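Local coordinates for protein nigritoxine (Vibrio nigripulchritudo, PDB 5M41) that is a bacterial toxin acting on crustaceans and insects, built on a fold that was new when its structure was determined, at residues T241-H253 and D368-F380. Residues are numbered along the deposited sequence; the frame is centred on the assembly and turned at random.
Sequences TDELRAIQSPFSH and DIVGSSRDLIEGF
R374 donates from NH2 to the backbone O of R245, the last residue of helix 240-245, at 2.9 Å. The bond is bent (141° at the hydrogen), with the oxygen somewhat out of the guanidinium plane. The chain of R374 leaves with CG anti to the backbone N (chi1 173°), and its bend at chi3 turns the guanidinium so that NH2 meets R245 O and NH1 lies over the R245 guanidinium. Its NH1 is held by the backbone O of G19. The two arginine side chains cross at about a right angle. NH1 of R374 sits over one face of the R245 guanidinium, toward its rim, with the planes 37° apart. These are like charges, 3.4 Å apart between R245 NH2 and R374 NH1. E378 probably offsets them: its OE2 lies in plane at the edge of the R245 guanidinium, in a weak salt bridge of 3.5 Å to NH2.

A water joins the polar groups in the middle. It donates to R245 O and accepts from Q248 N. It also lies very close to D375 OD2, at a distance too short to be sure of. D375 also builds the helix start. Its OD2 accepts from S372 N from above the carboxylate plane, and its N donates to S372 OG (3.1 Å), completing a capping box. The CB of S249 packs against the D375 carboxyl carbon CG at 3.5 Å, while its OG bonds back to A246 O.

Apolar contact is small. P250 CG touches I369 CG2 at 3.9 Å and L376 CD1 more loosely. G371 lets the backbones close up, its CA meeting Q248 O in a CA-H...O contact of 3.1 Å.

The contact thus joins the loop between helices 240-245 and 253-264 to the corner between strand 366-370 and helix 373-382. Helix 22-30 packs on I247 and Q248, and strand 328-336 on Q248 and L376.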
loop_
_atom_site.group_PDB
_atom_site.type_symbol
_atom_site.label_atom_id
_atom_site.label_comp_id
_atom_site.label_asym_id
_atom_site.label_seq_id
_atom_site.Cartn_x
_atom_site.Cartn_y
_atom_site.Cartn_z
ATOM N N THR A 241 30.591 1.008 4.706
ATOM C CA THR A 241 29.868 1.281 5.956
ATOM C C THR A 241 28.419 1.684 5.690
ATOM O O THR A 241 27.516 1.248 6.397
ATOM C CB THR A 241 30.605 2.364 6.792
ATOM O OG1 THR A 241 31.929 1.904 7.087
ATOM C CG2 THR A 241 29.900 2.681 8.116
ATOM N N ASP A 242 28.194 2.517 4.675
ATOM C CA ASP A 242 26.832 2.938 4.352
ATOM C C ASP A 242 25.980 1.778 3.876
ATOM O O ASP A 242 24.818 1.718 4.213
ATOM C CB ASP A 242 26.831 4.061 3.314
ATOM C CG ASP A 242 27.266 5.400 3.917
ATOM O OD1 ASP A 242 27.142 5.583 5.140
ATOM O OD2 ASP A 242 27.734 6.260 3.172
ATOM N N GLU A 243 26.560 0.865 3.099
ATOM C CA GLU A 243 25.832 -0.351 2.692
ATOM C C GLU A 243 25.392 -1.170 3.899
ATOM O O GLU A 243 24.268 -1.669 3.926
ATOM C CB GLU A 243 26.663 -1.201 1.734
ATOM C CG GLU A 243 26.721 -0.646 0.319
ATOM C CD GLU A 243 25.342 -0.417 -0.282
ATOM O OE1 GLU A 243 24.425 -1.287 -0.153
ATOM O OE2 GLU A 243 25.172 0.659 -0.881
ATOM N N LEU A 244 26.245 -1.272 4.924
ATOM C CA LEU A 244 25.831 -1.989 6.146
ATOM C C LEU A 244 24.782 -1.205 6.902
ATOM O O LEU A 244 23.832 -1.792 7.456
ATOM C CB LEU A 244 27.013 -2.315 7.074
ATOM C CG LEU A 244 28.123 -3.242 6.564
ATOM C CD1 LEU A 244 28.942 -3.742 7.735
ATOM C CD2 LEU A 244 27.608 -4.463 5.813
ATOM N N ARG A 245 24.933 0.117 6.937
ATOM C CA ARG A 245 23.938 0.951 7.591
ATOM C C ARG A 245 22.563 0.808 6.912
ATOM O O ARG A 245 21.537 0.857 7.581
ATOM C CB ARG A 245 24.378 2.422 7.604
ATOM C CG ARG A 245 25.539 2.687 8.554
ATOM C CD ARG A 245 26.011 4.128 8.446
ATOM N NE ARG A 245 24.936 5.074 8.738
ATOM C CZ ARG A 245 24.636 5.522 9.947
ATOM N NH1 ARG A 245 25.332 5.129 11.010
ATOM N NH2 ARG A 245 23.642 6.389 10.083
ATOM N N ALA A 246 22.564 0.607 5.598
ATOM C CA ALA A 246 21.330 0.567 4.794
ATOM C C ALA A 246 20.861 -0.857 4.452
ATOM O O ALA A 246 20.028 -1.041 3.563
ATOM C CB ALA A 246 21.517 1.398 3.511
ATOM N N ILE A 247 21.410 -1.854 5.141
ATOM C CA ILE A 247 21.101 -3.278 4.879
ATOM C C ILE A 247 19.598 -3.625 4.891
ATOM O O ILE A 247 19.159 -4.482 4.141
ATOM C CB ILE A 247 21.914 -4.237 5.818
ATOM C CG1 ILE A 247 21.696 -5.701 5.460
ATOM C CG2 ILE A 247 21.487 -4.125 7.267
ATOM C CD1 ILE A 247 22.384 -6.132 4.189
ATOM N N GLN A 248 18.815 -2.968 5.740
ATOM C CA GLN A 248 17.362 -3.202 5.757
ATOM C C GLN A 248 16.578 -2.066 5.067
ATOM O O GLN A 248 15.387 -1.914 5.286
ATOM C CB GLN A 248 16.884 -3.418 7.203
ATOM C CG GLN A 248 17.486 -4.681 7.813
ATOM C CD GLN A 248 16.885 -5.027 9.173
ATOM O OE1 GLN A 248 16.786 -4.180 10.033
ATOM N NE2 GLN A 248 16.513 -6.288 9.361
ATOM N N SER A 249 17.248 -1.264 4.245
ATOM C CA SER A 249 16.559 -0.147 3.586
ATOM C C SER A 249 15.827 -0.651 2.335
ATOM O O SER A 249 16.133 -1.738 1.823
ATOM C CB SER A 249 17.533 0.994 3.246
ATOM O OG SER A 249 18.340 0.616 2.159
ATOM N N PRO A 250 14.835 0.115 1.860
ATOM C CA PRO A 250 13.999 -0.396 0.758
ATOM C C PRO A 250 14.758 -0.764 -0.534
ATOM O O PRO A 250 14.370 -1.755 -1.189
ATOM C CB PRO A 250 13.025 0.751 0.510
ATOM C CG PRO A 250 12.883 1.383 1.874
ATOM C CD PRO A 250 14.265 1.337 2.461
ATOM N N PHE A 251 15.810 -0.001 -0.904
ATOM C CA PHE A 251 16.517 -0.271 -2.167
ATOM C C PHE A 251 17.953 -0.731 -1.895
ATOM O O PHE A 251 18.789 -0.614 -2.748
ATOM C CB PHE A 251 16.472 0.950 -3.145
ATOM C CG PHE A 251 15.089 1.603 -3.250
ATOM C CD1 PHE A 251 14.034 0.962 -3.922
ATOM C CD2 PHE A 251 14.836 2.829 -2.636
ATOM C CE1 PHE A 251 12.765 1.554 -4.004
ATOM C CE2 PHE A 251 13.570 3.415 -2.714
ATOM C CZ PHE A 251 12.543 2.777 -3.404
ATOM N N SER A 252 18.230 -1.239 -0.696
ATOM C CA SER A 252 19.591 -1.684 -0.344
ATOM C C SER A 252 20.266 -2.500 -1.454
ATOM O O SER A 252 19.733 -3.526 -1.889
ATOM C CB SER A 252 19.528 -2.552 0.903
ATOM O OG SER A 252 20.764 -3.206 1.092
ATOM N N HIS A 253 21.446 -2.071 -1.888
ATOM C CA HIS A 253 22.156 -2.772 -2.956
ATOM C C HIS A 253 22.762 -4.044 -2.432
ATOM O O HIS A 253 22.749 -5.090 -3.096
ATOM C CB HIS A 253 23.186 -1.832 -3.609
ATOM C CG HIS A 253 22.544 -0.694 -4.378
ATOM N ND1 HIS A 253 22.264 -0.775 -5.710
ATOM C CD2 HIS A 253 22.053 0.538 -3.949
ATOM C CE1 HIS A 253 21.645 0.360 -6.109
ATOM N NE2 HIS A 253 21.531 1.169 -5.037
ATOM N N ASP A 368 3.300 0.589 0.996
ATOM C CA ASP A 368 4.031 0.665 2.251
ATOM C C ASP A 368 5.527 0.758 1.937
ATOM O O ASP A 368 6.043 0.002 1.119
ATOM C CB ASP A 368 3.799 -0.593 3.076
ATOM C CG ASP A 368 2.319 -0.850 3.374
ATOM O OD1 ASP A 368 1.560 0.097 3.724
ATOM O OD2 ASP A 368 1.921 -2.039 3.294
ATOM N N ILE A 369 6.209 1.664 2.613
ATOM C CA ILE A 369 7.658 1.804 2.500
ATOM C C ILE A 369 8.257 1.210 3.773
ATOM O O ILE A 369 7.981 1.694 4.884
ATOM C CB ILE A 369 8.051 3.287 2.315
ATOM C CG1 ILE A 369 7.337 3.871 1.072
ATOM C CG2 ILE A 369 9.580 3.417 2.212
ATOM C CD1 ILE A 369 7.313 5.397 0.971
ATOM N N VAL A 370 9.004 0.118 3.622
ATOM C CA VAL A 370 9.493 -0.673 4.784
ATOM C C VAL A 370 11.029 -0.651 4.880
ATOM O O VAL A 370 11.718 -0.943 3.916
ATOM C CB VAL A 370 8.995 -2.129 4.704
ATOM C CG1 VAL A 370 9.589 -2.991 5.831
ATOM C CG2 VAL A 370 7.464 -2.168 4.752
ATOM N N GLY A 371 11.548 -0.268 6.035
ATOM C CA GLY A 371 12.977 -0.299 6.328
ATOM C C GLY A 371 13.154 0.217 7.738
ATOM O O GLY A 371 12.166 0.457 8.430
ATOM N N SER A 372 14.392 0.425 8.181
ATOM C CA SER A 372 14.561 0.989 9.507
ATOM C C SER A 372 14.089 2.439 9.480
ATOM O O SER A 372 14.122 3.076 8.423
ATOM C CB SER A 372 16.013 0.882 9.984
ATOM O OG SER A 372 16.769 1.979 9.521
ATOM N N SER A 373 13.647 2.974 10.627
ATOM C CA SER A 373 13.207 4.367 10.638
ATOM C C SER A 373 14.293 5.316 10.120
ATOM O O SER A 373 14.002 6.231 9.334
ATOM C CB SER A 373 12.679 4.810 12.002
ATOM O OG SER A 373 13.614 4.576 13.008
ATOM N N ARG A 374 15.546 5.061 10.497
ATOM C CA ARG A 374 16.644 5.863 9.992
ATOM C C ARG A 374 16.772 5.773 8.466
ATOM O O ARG A 374 17.061 6.779 7.831
ATOM C CB ARG A 374 17.965 5.483 10.659
ATOM C CG ARG A 374 19.154 6.184 10.025
ATOM C CD ARG A 374 20.493 5.613 10.493
ATOM N NE ARG A 374 20.730 4.238 10.036
ATOM C CZ ARG A 374 21.574 3.404 10.644
ATOM N NH1 ARG A 374 22.223 3.813 11.711
ATOM N NH2 ARG A 374 21.755 2.170 10.199
ATOM N N ASP A 375 16.567 4.582 7.894
ATOM C CA ASP A 375 16.596 4.403 6.437
ATOM C C ASP A 375 15.525 5.242 5.757
ATOM O O ASP A 375 15.757 5.800 4.691
ATOM C CB ASP A 375 16.353 2.941 6.036
ATOM C CG ASP A 375 17.423 1.988 6.561
ATOM O OD1 ASP A 375 18.583 2.407 6.728
ATOM O OD2 ASP A 375 17.097 0.794 6.771
ATOM N N LEU A 376 14.337 5.312 6.361
ATOM C CA LEU A 376 13.273 6.125 5.790
ATOM C C LEU A 376 13.622 7.626 5.813
ATOM O O LEU A 376 13.379 8.319 4.819
ATOM C CB LEU A 376 11.924 5.824 6.454
ATOM C CG LEU A 376 11.175 4.688 5.728
ATOM C CD1 LEU A 376 11.999 3.417 5.527
ATOM C CD2 LEU A 376 9.826 4.383 6.345
ATOM N N ILE A 377 14.191 8.119 6.919
ATOM C CA ILE A 377 14.601 9.539 6.993
ATOM C C ILE A 377 15.636 9.800 5.895
ATOM O O ILE A 377 15.490 10.724 5.096
ATOM C CB ILE A 377 15.201 9.907 8.380
ATOM C CG1 ILE A 377 14.138 9.832 9.483
ATOM C CG2 ILE A 377 15.848 11.295 8.371
ATOM C CD1 ILE A 377 12.879 10.628 9.208
ATOM N N GLU A 378 16.659 8.952 5.832
ATOM C CA GLU A 378 17.720 9.129 4.841
ATOM C C GLU A 378 17.150 9.043 3.432
ATOM O O GLU A 378 17.511 9.832 2.577
ATOM C CB GLU A 378 18.853 8.130 5.056
ATOM C CG GLU A 378 19.685 8.454 6.297
ATOM C CD GLU A 378 20.743 7.400 6.639
ATOM O OE1 GLU A 378 21.021 6.506 5.803
ATOM O OE2 GLU A 378 21.317 7.474 7.755
ATOM N N GLY A 379 16.237 8.103 3.200
ATOM C CA GLY A 379 15.598 7.969 1.890
ATOM C C GLY A 379 14.802 9.218 1.487
ATOM O O GLY A 379 14.789 9.609 0.321
ATOM N N PHE A 380 14.120 9.832 2.445
ATOM C CA PHE A 380 13.410 11.079 2.166
ATOM C C PHE A 380 14.364 12.221 1.854
ATOM O O PHE A 380 14.141 12.955 0.896
ATOM C CB PHE A 380 12.454 11.462 3.299
ATOM C CG PHE A 380 11.128 10.765 3.221
ATOM C CD1 PHE A 380 10.246 11.022 2.167
ATOM C CD2 PHE A 380 10.743 9.879 4.216
ATOM C CE1 PHE A 380 9.008 10.380 2.101
ATOM C CE2 PHE A 380 9.520 9.242 4.159
ATOM C CZ PHE A 380 8.654 9.489 3.099
HETATM O O HOH W 1 19.097 -0.657 7.245
#